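Local coordinates for protein thin, isoform D (Drosophila melanogaster, PDB 6XG7) that probably acts as a zinc-binding ubiquitin-protein ligase of the TRIM-NHL type, of which this chain is the NHL-repeat beta-propeller, a protein-binding domain, at residues 48-59 with 284-292; 111-119 with 126-134. All coordinates share one frame; numbering follows the deposited sequence.

Contact 1: 48-59 with 284-292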
ATOM      1  N   PRO A  48     -10.702  -6.178   2.314  1.00 12.30           N
ATOM      2  CA  PRO A  48      -9.907  -5.269   1.480  1.00 12.89           C
ATOM      3  C   PRO A  48      -8.477  -5.153   1.985  1.00 12.50           C
ATOM      4  O   PRO A  48      -8.200  -5.292   3.179  1.00 13.11           O
ATOM      5  CB  PRO A  48     -10.648  -3.935   1.633  1.00 13.95           C
ATOM      6  CG  PRO A  48     -11.259  -4.008   2.998  1.00 15.15           C
ATOM      7  CD  PRO A  48     -11.615  -5.454   3.218  1.00 13.63           C
ATOM      8  N   ARG A  49      -7.565  -4.877   1.054  1.00 10.54           N
ATOM      9  CA  ARG A  49      -6.142  -4.844   1.375  1.00 10.68           C
ATOM     10  C   ARG A  49      -5.512  -3.534   0.931  1.00 10.29           C
ATOM     11  O   ARG A  49      -5.492  -2.567   1.703  1.00 11.56           O
ATOM     12  CB  ARG A  49      -5.445  -6.094   0.832  1.00 13.55           C
ATOM     13  CG  ARG A  49      -5.959  -7.359   1.521  1.00 16.98           C
ATOM     14  CD  ARG A  49      -5.036  -8.528   1.330  1.00 21.91           C
ATOM     15  NE  ARG A  49      -5.634  -9.797   1.748  1.00 26.01           N
ATOM     16  CZ  ARG A  49      -5.387 -10.432   2.895  1.00 27.53           C
ATOM     17  NH1 ARG A  49      -4.547  -9.929   3.801  1.00 27.95           N
ATOM     18  NH2 ARG A  49      -6.000 -11.588   3.138  1.00 28.19           N
ATOM     19  N   GLY A  50      -4.997  -3.484  -0.295  1.00 11.00           N
ATOM     20  CA  GLY A  50      -4.355  -2.281  -0.769  1.00 11.81           C
ATOM     21  C   GLY A  50      -5.327  -1.139  -0.987  1.00 10.67           C
ATOM     22  O   GLY A  50      -6.515  -1.319  -1.242  1.00 10.45           O
ATOM     23  N   LEU A  51      -4.785   0.065  -0.885  1.00 10.76           N
ATOM     24  CA  LEU A  51      -5.515   1.300  -1.084  1.00 10.97           C
ATOM     25  C   LEU A  51      -4.631   2.270  -1.851  1.00  9.86           C
ATOM     26  O   LEU A  51      -3.419   2.308  -1.656  1.00 11.85           O
ATOM     27  CB  LEU A  51      -5.780   1.878   0.314  1.00 15.29           C
ATOM     28  CG  LEU A  51      -6.763   2.979   0.592  1.00 17.10           C
ATOM     29  CD1 LEU A  51      -8.109   2.641  -0.008  1.00 17.82           C
ATOM     30  CD2 LEU A  51      -6.843   3.135   2.108  1.00 16.95           C
ATOM     31  N   ALA A  52      -5.246   3.091  -2.691  1.00  9.80           N
ATOM     32  CA  ALA A  52      -4.494   4.104  -3.403  1.00 10.58           C
ATOM     33  C   ALA A  52      -5.379   5.315  -3.606  1.00 11.26           C
ATOM     34  O   ALA A  52      -6.601   5.210  -3.563  1.00 11.19           O
ATOM     35  CB  ALA A  52      -4.019   3.591  -4.764  1.00 10.92           C
ATOM     36  N   VAL A  53      -4.752   6.460  -3.873  1.00 11.91           N
ATOM     37  CA  VAL A  53      -5.464   7.657  -4.307  1.00 12.89           C
ATOM     38  C   VAL A  53      -5.203   7.860  -5.794  1.00 13.87           C
ATOM     39  O   VAL A  53      -4.055   7.790  -6.250  1.00 15.52           O
ATOM     40  CB  VAL A  53      -5.086   8.893  -3.472  1.00 16.13           C
ATOM     41  CG1 VAL A  53      -5.723  10.156  -4.039  1.00 16.58           C
ATOM     42  CG2 VAL A  53      -5.570   8.697  -2.059  1.00 16.68           C
ATOM     43  N   GLY A  54      -6.270   8.074  -6.545  1.00 13.98           N
ATOM     44  CA  GLY A  54      -6.178   8.308  -7.965  1.00 15.37           C
ATOM     45  C   GLY A  54      -6.478   9.752  -8.297  1.00 17.07           C
ATOM     46  O   GLY A  54      -6.585  10.602  -7.410  1.00 16.19           O
ATOM     47  N   PRO A  55      -6.616  10.058  -9.591  1.00 19.56           N
ATOM     48  CA  PRO A  55      -6.914  11.435 -10.005  1.00 20.13           C
ATOM     49  C   PRO A  55      -8.120  11.988  -9.265  1.00 17.80           C
ATOM     50  O   PRO A  55      -9.076  11.269  -8.962  1.00 18.27           O
ATOM     51  CB  PRO A  55      -7.227  11.298 -11.503  1.00 21.86           C
ATOM     52  CG  PRO A  55      -6.610  10.044 -11.926  1.00 21.93           C
ATOM     53  CD  PRO A  55      -6.545   9.137 -10.734  1.00 20.58           C
ATOM     54  N   ASP A  56      -8.083  13.287  -8.992  1.00 17.94           N
ATOM     55  CA  ASP A  56      -9.226  13.960  -8.388  1.00 17.24           C
ATOM     56  C   ASP A  56      -9.531  13.416  -6.988  1.00 15.38           C
ATOM     57  O   ASP A  56     -10.675  13.426  -6.536  1.00 16.60           O
ATOM     58  CB  ASP A  56     -10.432  13.854  -9.321  1.00 19.55           C
ATOM     59  CG  ASP A  56     -11.440  14.929  -9.088  1.00 20.69           C
ATOM     60  OD1 ASP A  56     -11.105  15.950  -8.446  1.00 21.98           O
ATOM     61  OD2 ASP A  56     -12.577  14.737  -9.561  1.00 22.38           O
ATOM     62  N   ASN A  57      -8.496  12.941  -6.286  1.00 12.84           N
ATOM     63  CA  ASN A  57      -8.619  12.376  -4.938  1.00 13.86           C
ATOM     64  C   ASN A  57      -9.603  11.215  -4.895  1.00 12.85           C
ATOM     65  O   ASN A  57     -10.326  11.019  -3.914  1.00 14.37           O
ATOM     66  CB  ASN A  57      -8.937  13.442  -3.887  1.00 15.01           C
ATOM     67  CG  ASN A  57      -7.717  14.259  -3.510  1.00 17.39           C
ATOM     68  OD1 ASN A  57      -6.597  13.755  -3.501  1.00 16.64           O
ATOM     69  ND2 ASN A  57      -7.927  15.518  -3.199  1.00 20.44           N
ATOM     70  N   SER A  58      -9.595  10.410  -5.947  1.00 12.47           N
ATOM     71  CA  SER A  58     -10.400   9.205  -5.928  1.00 11.92           C
ATOM     72  C   SER A  58      -9.791   8.195  -4.967  1.00 11.48           C
ATOM     73  O   SER A  58      -8.583   8.195  -4.712  1.00 12.45           O
ATOM     74  CB  SER A  58     -10.478   8.614  -7.326  1.00 14.19           C
ATOM     75  OG  SER A  58      -9.179   8.291  -7.763  1.00 18.46           O
ATOM     76  N   ILE A  59     -10.653   7.344  -4.422  1.00 10.74           N
ATOM     77  CA  ILE A  59     -10.289   6.326  -3.444  1.00 10.15           C
ATOM     78  C   ILE A  59     -10.363   4.985  -4.152  1.00  9.79           C
ATOM     79  O   ILE A  59     -11.435   4.574  -4.616  1.00 10.36           O
ATOM     80  CB  ILE A  59     -11.248   6.347  -2.242  1.00 11.57           C
ATOM     81  CG1 ILE A  59     -11.189   7.702  -1.547  1.00 12.70           C
ATOM     82  CG2 ILE A  59     -10.935   5.196  -1.285  1.00 12.64           C
ATOM     83  CD1 ILE A  59     -12.268   7.907  -0.478  1.00 14.05           C
ATOM     84  N   GLU A 284      -4.452  -2.791   6.772  1.00 11.35           N
ATOM     85  CA  GLU A 284      -3.732  -3.164   5.563  1.00 11.24           C
ATOM     86  C   GLU A 284      -3.176  -1.899   4.917  1.00 10.43           C
ATOM     87  O   GLU A 284      -2.284  -1.265   5.480  1.00 10.30           O
ATOM     88  CB  GLU A 284      -4.657  -3.970   4.651  1.00 11.84           C
ATOM     89  CG  GLU A 284      -4.950  -5.368   5.169  1.00 13.26           C
ATOM     90  CD  GLU A 284      -3.816  -6.355   4.918  1.00 16.76           C
ATOM     91  OE1 GLU A 284      -2.765  -5.988   4.349  1.00 16.99           O
ATOM     92  OE2 GLU A 284      -3.983  -7.537   5.290  1.00 19.37           O
ATOM     93  N   GLY A 285      -3.693  -1.514   3.754  1.00 10.60           N
ATOM     94  CA  GLY A 285      -3.150  -0.379   3.040  1.00 10.48           C
ATOM     95  C   GLY A 285      -3.468   0.961   3.687  1.00  9.75           C
ATOM     96  O   GLY A 285      -4.417   1.123   4.465  1.00 10.76           O
ATOM     97  N   VAL A 286      -2.661   1.960   3.320  1.00  9.82           N
ATOM     98  CA  VAL A 286      -2.854   3.342   3.740  1.00 10.60           C
ATOM     99  C   VAL A 286      -2.516   4.213   2.540  1.00 10.70           C
ATOM    100  O   VAL A 286      -1.708   3.834   1.687  1.00 11.86           O
ATOM    101  CB  VAL A 286      -2.002   3.688   4.988  1.00 12.59           C
ATOM    102  CG1 VAL A 286      -0.544   3.635   4.674  1.00 13.46           C
ATOM    103  CG2 VAL A 286      -2.384   5.037   5.594  1.00 15.58           C
ATOM    104  N   ALA A 287      -3.169   5.369   2.451  1.00 10.57           N
ATOM    105  CA  ALA A 287      -2.906   6.316   1.374  1.00 11.21           C
ATOM    106  C   ALA A 287      -3.228   7.724   1.866  1.00 12.17           C
ATOM    107  O   ALA A 287      -3.863   7.902   2.906  1.00 12.26           O
ATOM    108  CB  ALA A 287      -3.715   5.961   0.108  1.00 11.95           C
ATOM    109  N   ILE A 288      -2.776   8.725   1.112  1.00 14.15           N
ATOM    110  CA  ILE A 288      -2.894  10.129   1.506  1.00 15.20           C
ATOM    111  C   ILE A 288      -3.422  10.944   0.325  1.00 16.06           C
ATOM    112  O   ILE A 288      -2.866  10.887  -0.776  1.00 17.10           O
ATOM    113  CB  ILE A 288      -1.548  10.662   2.061  1.00 19.66           C
ATOM    114  CG1 ILE A 288      -1.632  12.104   2.550  1.00 21.24           C
ATOM    115  CG2 ILE A 288      -0.419  10.523   1.068  1.00 22.54           C
ATOM    116  CD1 ILE A 288      -2.436  12.271   3.787  1.00 22.29           C
ATOM    117  N   MET A 289      -4.523  11.667   0.544  1.00 14.87           N
ATOM    118  CA  MET A 289      -5.072  12.556  -0.474  1.00 15.24           C
ATOM    119  C   MET A 289      -4.269  13.850  -0.525  1.00 16.27           C
ATOM    120  O   MET A 289      -3.519  14.186   0.391  1.00 15.66           O
ATOM    121  CB  MET A 289      -6.519  12.941  -0.158  1.00 14.29           C
ATOM    122  CG  MET A 289      -7.572  11.852  -0.349  1.00 16.91           C
ATOM    123  SD  MET A 289      -9.240  12.448   0.016  1.00 16.13           S
ATOM    124  CE  MET A 289     -10.219  10.987  -0.235  1.00 16.37           C
ATOM    125  N   SER A 290      -4.488  14.615  -1.594  1.00 17.48           N
ATOM    126  CA  SER A 290      -3.745  15.854  -1.793  1.00 18.53           C
ATOM    127  C   SER A 290      -4.039  16.889  -0.720  1.00 18.46           C
ATOM    128  O   SER A 290      -3.241  17.812  -0.537  1.00 21.49           O
ATOM    129  CB  SER A 290      -4.062  16.443  -3.171  1.00 20.55           C
ATOM    130  OG  SER A 290      -5.403  16.896  -3.235  1.00 22.05           O
ATOM    131  N   ASN A 291      -5.163  16.780  -0.022  1.00 18.75           N
ATOM    132  CA  ASN A 291      -5.528  17.725   1.027  1.00 19.48           C
ATOM    133  C   ASN A 291      -5.131  17.238   2.414  1.00 20.16           C
ATOM    134  O   ASN A 291      -5.506  17.860   3.419  1.00 21.29           O
ATOM    135  CB  ASN A 291      -7.033  17.986   0.986  1.00 20.78           C
ATOM    136  CG  ASN A 291      -7.843  16.711   1.129  1.00 21.27           C
ATOM    137  OD1 ASN A 291      -7.338  15.679   1.573  1.00 19.18           O
ATOM    138  ND2 ASN A 291      -9.108  16.780   0.759  1.00 23.40           N
ATOM    139  N   GLY A 292      -4.396  16.137   2.499  1.00 18.05           N
ATOM    140  CA  GLY A 292      -3.965  15.621   3.775  1.00 17.18           C
ATOM    141  C   GLY A 292      -4.910  14.636   4.430  1.00 15.30           C
ATOM    142  O   GLY A 292      -4.616  14.172   5.529  1.00 16.18           O
TER
HETATM  143  O   HOH W   1      -1.868   0.822   0.209  1.00 14.72           O
HETATM  144  O   HOH W   2      -0.865   4.162  -1.035  1.00 22.09           O
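R49 and E284 meet at one end of this contact, side by side and pointing the same way. R49 NH1 reaches E284 OE2 at 2.9 Å near the edge of the guanidinium. The planes stand 79° apart and the hydrogen bond is weak, so the pairing probably rests more on charge than on a well-directed bond. E284 OE2 also pairs with R237 and R299, while E284 OE1 bonds to Y191; this clustering probably keeps the carboxylate ionised. G285 N bonds to R49 O at 2.9 Å. A side chain on G285 would clash with R49 O and L51 N.

Strands 51-54 and 284-288 run roughly parallel, their axes 23° apart. Apolar groups pack closely here: A287 CB lies 4.0 Å from V53 CG2, with L51 alongside. V53 CG1 is anti to the backbone N (chi1 174°), which leaves CG2 to face the I288 carbonyl, 3.7 Å from I288 O. Waters stand between the L51 and V286 backbones: one accepts from L51 N and has a weak bond to V286 O; a second lies near both L51 O and V286 O. M289 CE reaches I59 CG1 at 3.7 Å.

The solvent end, with S290 and N291 exposed, is polar rather than close-packed, tied by two bonds from one amide. S290 N points almost straight at N57 OD1, 3.0 Å away, and N57 ND2 donates to S290 OG at 2.9 Å, close to the amide plane. An alanine in place of N57 would remove both bonds and is likely to leave the S290 amide without this acceptor and the 289-292 turn freer to shift.

The contact sets the innermost strands of the first and last NHL repeats side by side, the neighbouring-blade packing of a closed beta-propeller.

Contact 2: 111-119 with 126-134; sequences RYNHRIQVL and LRAFGSQGT
The outer beta hairpin of a propeller blade ends where H114, just before strand 115-119, meets Q132, on the chain that leads to the next blade. Strands 115-119 and 126-129 are antiparallel. I116 with F129 and V118 with R127 are hydrogen-bonded pairs; Q117 with A128 is a non-hydrogen-bonded pair between them. V118 N bonds to R127 O at 2.8 Å. V118 O accepts from both L126 N and R127 N, which marks a classic beta bulge at the edge strand.

I116, V118, R127 and F129 share one face of the hairpin. I116 CB sits over the F129 ring, 3.7 Å from its centroid, a CH-pi contact. F129 CG stands between its backbone N and carbonyl carbon (chi1 60°), a rotamer that carries the ring beneath I116. V118 CG2 comes to the ring edge, 4.3 Å from F129 CE1. R127 CG packs on V118 CB at 3.8 Å. This face turns to the next blade: I116 touches V155, and F129 touches I153.

The other face carries Q117 and A128. The Q117 amide is held by E91 and G90, and R115 pairs with D110.

At the H114 end, H114 ND1 bonds to Y141 N and Q132 NE2 to N140. R111 O lies over one face of the H114 ring; over the opposite face, Q132 CG stands 3.8 Å from the centroid, 9° off the ring normal.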
ATOM      1  N   ARG A 111      -1.899 -11.180  -6.348  1.00 11.50           N
ATOM      2  CA  ARG A 111      -1.174 -12.004  -5.386  1.00 11.04           C
ATOM      3  C   ARG A 111      -1.083 -13.475  -5.787  1.00 11.01           C
ATOM      4  O   ARG A 111       0.020 -14.017  -5.926  1.00 10.97           O
ATOM      5  CB  ARG A 111      -1.839 -11.851  -4.014  1.00 15.02           C
ATOM      6  CG  ARG A 111      -1.233 -12.675  -2.904  1.00 17.37           C
ATOM      7  CD  ARG A 111      -2.113 -12.563  -1.644  1.00 21.02           C
ATOM      8  NE  ARG A 111      -1.751 -13.516  -0.596  1.00 24.14           N
ATOM      9  CZ  ARG A 111      -2.538 -13.839   0.425  1.00 24.84           C
ATOM     10  NH1 ARG A 111      -3.741 -13.297   0.539  1.00 26.70           N
ATOM     11  NH2 ARG A 111      -2.120 -14.710   1.338  1.00 26.39           N
ATOM     12  N   TYR A 112      -2.232 -14.155  -5.916  1.00 10.37           N
ATOM     13  CA  TYR A 112      -2.220 -15.609  -6.114  1.00 11.26           C
ATOM     14  C   TYR A 112      -2.004 -16.014  -7.568  1.00 11.71           C
ATOM     15  O   TYR A 112      -1.833 -17.208  -7.849  1.00 12.32           O
ATOM     16  CB  TYR A 112      -3.492 -16.252  -5.565  1.00 11.37           C
ATOM     17  CG  TYR A 112      -3.569 -16.427  -4.056  1.00 11.83           C
ATOM     18  CD1 TYR A 112      -2.446 -16.680  -3.261  1.00 12.74           C
ATOM     19  CD2 TYR A 112      -4.805 -16.381  -3.433  1.00 13.04           C
ATOM     20  CE1 TYR A 112      -2.569 -16.861  -1.869  1.00 12.45           C
ATOM     21  CE2 TYR A 112      -4.936 -16.559  -2.075  1.00 13.97           C
ATOM     22  CZ  TYR A 112      -3.826 -16.791  -1.298  1.00 13.14           C
ATOM     23  OH  TYR A 112      -4.024 -16.970   0.045  1.00 16.42           O
ATOM     24  N   ASN A 113      -1.965 -15.060  -8.491  1.00 10.26           N
ATOM     25  CA  ASN A 113      -1.473 -15.322  -9.830  1.00 10.43           C
ATOM     26  C   ASN A 113      -0.012 -14.930 -10.003  1.00 10.20           C
ATOM     27  O   ASN A 113       0.533 -15.092 -11.096  1.00 11.56           O
ATOM     28  CB  ASN A 113      -2.340 -14.607 -10.863  1.00 11.55           C
ATOM     29  CG  ASN A 113      -3.722 -15.209 -10.964  1.00 12.47           C
ATOM     30  OD1 ASN A 113      -3.891 -16.441 -10.941  1.00 14.55           O
ATOM     31  ND2 ASN A 113      -4.722 -14.359 -11.087  1.00 13.30           N
ATOM     32  N   HIS A 114       0.625 -14.407  -8.958  1.00  9.85           N
ATOM     33  CA  HIS A 114       2.057 -14.113  -8.975  1.00  9.28           C
ATOM     34  C   HIS A 114       2.434 -13.272 -10.187  1.00  8.95           C
ATOM     35  O   HIS A 114       3.405 -13.546 -10.901  1.00 10.68           O
ATOM     36  CB  HIS A 114       2.882 -15.387  -8.866  1.00 10.34           C
ATOM     37  CG  HIS A 114       2.505 -16.197  -7.674  1.00  9.92           C
ATOM     38  ND1 HIS A 114       3.048 -15.986  -6.424  1.00 10.22           N
ATOM     39  CD2 HIS A 114       1.593 -17.188  -7.531  1.00 11.40           C
ATOM     40  CE1 HIS A 114       2.499 -16.828  -5.568  1.00 10.18           C
ATOM     41  NE2 HIS A 114       1.615 -17.569  -6.217  1.00 10.63           N
ATOM     42  N   ARG A 115       1.692 -12.184 -10.379  1.00  9.41           N
ATOM     43  CA  ARG A 115       1.912 -11.300 -11.511  1.00  9.98           C
ATOM     44  C   ARG A 115       1.428  -9.902 -11.152  1.00  9.21           C
ATOM     45  O   ARG A 115       0.683  -9.702 -10.191  1.00  9.81           O
ATOM     46  CB  ARG A 115       1.187 -11.810 -12.770  1.00 10.06           C
ATOM     47  CG  ARG A 115      -0.320 -11.756 -12.634  1.00 10.14           C
ATOM     48  CD  ARG A 115      -1.052 -12.378 -13.817  1.00 12.12           C
ATOM     49  NE  ARG A 115      -2.502 -12.396 -13.614  1.00 11.80           N
ATOM     50  CZ  ARG A 115      -3.384 -12.853 -14.498  1.00 12.46           C
ATOM     51  NH1 ARG A 115      -2.981 -13.278 -15.685  1.00 14.60           N
ATOM     52  NH2 ARG A 115      -4.676 -12.866 -14.185  1.00 12.74           N
ATOM     53  N   ILE A 116       1.846  -8.945 -11.972  1.00  9.59           N
ATOM     54  CA  ILE A 116       1.355  -7.573 -11.959  1.00  9.56           C
ATOM     55  C   ILE A 116       0.487  -7.371 -13.193  1.00 10.24           C
ATOM     56  O   ILE A 116       0.831  -7.851 -14.283  1.00 10.47           O
ATOM     57  CB  ILE A 116       2.533  -6.573 -11.995  1.00 10.35           C
ATOM     58  CG1 ILE A 116       3.533  -6.818 -10.855  1.00 11.32           C
ATOM     59  CG2 ILE A 116       2.004  -5.135 -11.974  1.00 11.84           C
ATOM     60  CD1 ILE A 116       2.943  -6.832  -9.486  1.00 12.49           C
ATOM     61  N   GLN A 117      -0.606  -6.625 -13.036  1.00 10.32           N
ATOM     62  CA  GLN A 117      -1.419  -6.208 -14.172  1.00 10.88           C
ATOM     63  C   GLN A 117      -1.496  -4.687 -14.236  1.00 11.03           C
ATOM     64  O   GLN A 117      -1.561  -4.007 -13.209  1.00 12.15           O
ATOM     65  CB  GLN A 117      -2.828  -6.812 -14.132  1.00 11.54           C
ATOM     66  CG  GLN A 117      -2.841  -8.315 -14.232  1.00 12.67           C
ATOM     67  CD  GLN A 117      -4.227  -8.862 -14.470  1.00 13.54           C
ATOM     68  OE1 GLN A 117      -4.880  -8.530 -15.455  1.00 14.88           O
ATOM     69  NE2 GLN A 117      -4.695  -9.683 -13.550  1.00 12.60           N
ATOM     70  N   VAL A 118      -1.449  -4.174 -15.457  1.00 11.32           N
ATOM     71  CA  VAL A 118      -1.610  -2.760 -15.740  1.00 11.41           C
ATOM     72  C   VAL A 118      -2.895  -2.580 -16.534  1.00 12.59           C
ATOM     73  O   VAL A 118      -3.094  -3.231 -17.565  1.00 12.32           O
ATOM     74  CB  VAL A 118      -0.408  -2.200 -16.520  1.00 13.50           C
ATOM     75  CG1 VAL A 118      -0.589  -0.724 -16.763  1.00 14.37           C
ATOM     76  CG2 VAL A 118       0.900  -2.488 -15.809  1.00 14.92           C
ATOM     77  N   LEU A 119      -3.761  -1.695 -16.057  1.00 12.87           N
ATOM     78  CA  LEU A 119      -5.023  -1.389 -16.710  1.00 14.17           C
ATOM     79  C   LEU A 119      -5.075   0.103 -17.002  1.00 15.55           C
ATOM     80  O   LEU A 119      -4.472   0.905 -16.294  1.00 16.56           O
ATOM     81  CB  LEU A 119      -6.195  -1.833 -15.833  1.00 17.19           C
ATOM     82  CG  LEU A 119      -6.163  -3.326 -15.442  1.00 21.36           C
ATOM     83  CD1 LEU A 119      -5.650  -3.473 -14.018  1.00 24.07           C
ATOM     84  CD2 LEU A 119      -7.525  -3.980 -15.604  1.00 24.49           C
ATOM     85  N   LEU A 126      -4.377  -3.677 -20.072  1.00 13.75           N
ATOM     86  CA  LEU A 126      -3.315  -3.361 -21.013  1.00 14.48           C
ATOM     87  C   LEU A 126      -2.249  -4.440 -21.059  1.00 14.76           C
ATOM     88  O   LEU A 126      -1.828  -4.840 -22.148  1.00 16.13           O
ATOM     89  CB  LEU A 126      -2.663  -2.019 -20.658  1.00 15.93           C
ATOM     90  CG  LEU A 126      -3.566  -0.799 -20.779  1.00 17.51           C
ATOM     91  CD1 LEU A 126      -2.798   0.413 -20.268  1.00 19.46           C
ATOM     92  CD2 LEU A 126      -4.058  -0.606 -22.206  1.00 21.29           C
ATOM     93  N   ARG A 127      -1.786  -4.916 -19.904  1.00 13.51           N
ATOM     94  CA  ARG A 127      -0.713  -5.900 -19.923  1.00 15.02           C
ATOM     95  C   ARG A 127      -0.584  -6.559 -18.564  1.00 14.17           C
ATOM     96  O   ARG A 127      -0.971  -6.002 -17.530  1.00 14.89           O
ATOM     97  CB  ARG A 127       0.627  -5.272 -20.308  1.00 17.04           C
ATOM     98  CG  ARG A 127       1.167  -4.289 -19.303  1.00 21.26           C
ATOM     99  CD  ARG A 127       2.482  -3.689 -19.774  1.00 26.24           C
ATOM    100  NE  ARG A 127       2.286  -2.820 -20.934  1.00 30.21           N
ATOM    101  CZ  ARG A 127       2.009  -1.518 -20.870  1.00 32.30           C
ATOM    102  NH1 ARG A 127       1.897  -0.896 -19.701  1.00 32.43           N
ATOM    103  NH2 ARG A 127       1.840  -0.840 -21.992  1.00 34.22           N
ATOM    104  N   ALA A 128       0.017  -7.742 -18.584  1.00 13.93           N
ATOM    105  CA  ALA A 128       0.395  -8.476 -17.393  1.00 13.37           C
ATOM    106  C   ALA A 128       1.857  -8.862 -17.520  1.00 13.81           C
ATOM    107  O   ALA A 128       2.356  -9.122 -18.618  1.00 16.28           O
ATOM    108  CB  ALA A 128      -0.445  -9.748 -17.195  1.00 14.26           C
ATOM    109  N   PHE A 129       2.557  -8.875 -16.394  1.00 11.64           N
ATOM    110  CA  PHE A 129       3.919  -9.376 -16.387  1.00 11.87           C
ATOM    111  C   PHE A 129       4.174 -10.130 -15.100  1.00 11.88           C
ATOM    112  O   PHE A 129       3.624  -9.799 -14.043  1.00 11.37           O
ATOM    113  CB  PHE A 129       4.975  -8.290 -16.638  1.00 12.27           C
ATOM    114  CG  PHE A 129       4.997  -7.162 -15.619  1.00 10.98           C
ATOM    115  CD1 PHE A 129       4.198  -6.037 -15.774  1.00 11.42           C
ATOM    116  CD2 PHE A 129       5.866  -7.208 -14.547  1.00 11.48           C
ATOM    117  CE1 PHE A 129       4.258  -4.987 -14.859  1.00 12.51           C
ATOM    118  CE2 PHE A 129       5.929  -6.165 -13.637  1.00 11.88           C
ATOM    119  CZ  PHE A 129       5.128  -5.060 -13.789  1.00 12.31           C
ATOM    120  N   GLY A 130       5.004 -11.149 -15.209  1.00 12.13           N
ATOM    121  CA  GLY A 130       5.396 -11.955 -14.079  1.00 13.26           C
ATOM    122  C   GLY A 130       4.677 -13.293 -14.033  1.00 13.11           C
ATOM    123  O   GLY A 130       3.609 -13.489 -14.616  1.00 13.27           O
ATOM    124  N   SER A 131       5.316 -14.235 -13.352  1.00 12.80           N
ATOM    125  CA  SER A 131       4.730 -15.519 -13.013  1.00 12.60           C
ATOM    126  C   SER A 131       5.447 -16.007 -11.762  1.00 10.29           C
ATOM    127  O   SER A 131       6.386 -15.369 -11.277  1.00 11.64           O
ATOM    128  CB  SER A 131       4.845 -16.519 -14.170  1.00 16.08           C
ATOM    129  OG  SER A 131       6.200 -16.755 -14.509  1.00 17.93           O
ATOM    130  N   GLN A 132       5.000 -17.141 -11.239  1.00 11.37           N
ATOM    131  CA  GLN A 132       5.507 -17.619  -9.961  1.00 11.04           C
ATOM    132  C   GLN A 132       6.936 -18.138 -10.087  1.00 11.83           C
ATOM    133  O   GLN A 132       7.245 -18.928 -10.984  1.00 14.26           O
ATOM    134  CB  GLN A 132       4.580 -18.702  -9.410  1.00 12.35           C
ATOM    135  CG  GLN A 132       4.922 -19.125  -8.005  1.00 13.21           C
ATOM    136  CD  GLN A 132       5.817 -20.332  -7.975  1.00 15.96           C
ATOM    137  OE1 GLN A 132       5.605 -21.278  -8.725  1.00 19.80           O
ATOM    138  NE2 GLN A 132       6.817 -20.313  -7.112  1.00 16.10           N
ATOM    139  N   GLY A 133       7.808 -17.690  -9.189  1.00 11.28           N
ATOM    140  CA  GLY A 133       9.170 -18.181  -9.158  1.00 12.42           C
ATOM    141  C   GLY A 133      10.117 -17.180  -8.522  1.00 12.52           C
ATOM    142  O   GLY A 133       9.700 -16.218  -7.879  1.00 11.44           O
ATOM    143  N   THR A 134      11.416 -17.467  -8.683  1.00 13.56           N
ATOM    144  CA  THR A 134      12.483 -16.689  -8.073  1.00 13.32           C
ATOM    145  C   THR A 134      13.387 -16.000  -9.082  1.00 12.92           C
ATOM    146  O   THR A 134      14.212 -15.180  -8.669  1.00 13.87           O
ATOM    147  CB  THR A 134      13.359 -17.567  -7.158  1.00 15.89           C
ATOM    148  OG1 THR A 134      13.860 -18.673  -7.913  1.00 18.65           O
ATOM    149  CG2 THR A 134      12.561 -18.075  -5.939  1.00 16.55           C
TER

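Overall arrangement
Contact 1 is central and mostly buried; contact 2 lies farther out and is only partly buried. Their centres are about 22 Å apart. Contact 1 joins segments whose closest ends lie 225 residues apart, from the first and last repeats. Contact 2 joins neighbours in sequence within one hairpin and follows the chain toward the next blade. The chemistry follows the place. Between blades there is one direct backbone bond; apolar side chains, waters, and charges gathered round the buried E284 make up the rest. Within the blade there are five, with aromatic packing on one face. The contacts share no strand, but NH2 of R49 lies 3.8 Å from NH1 of R111.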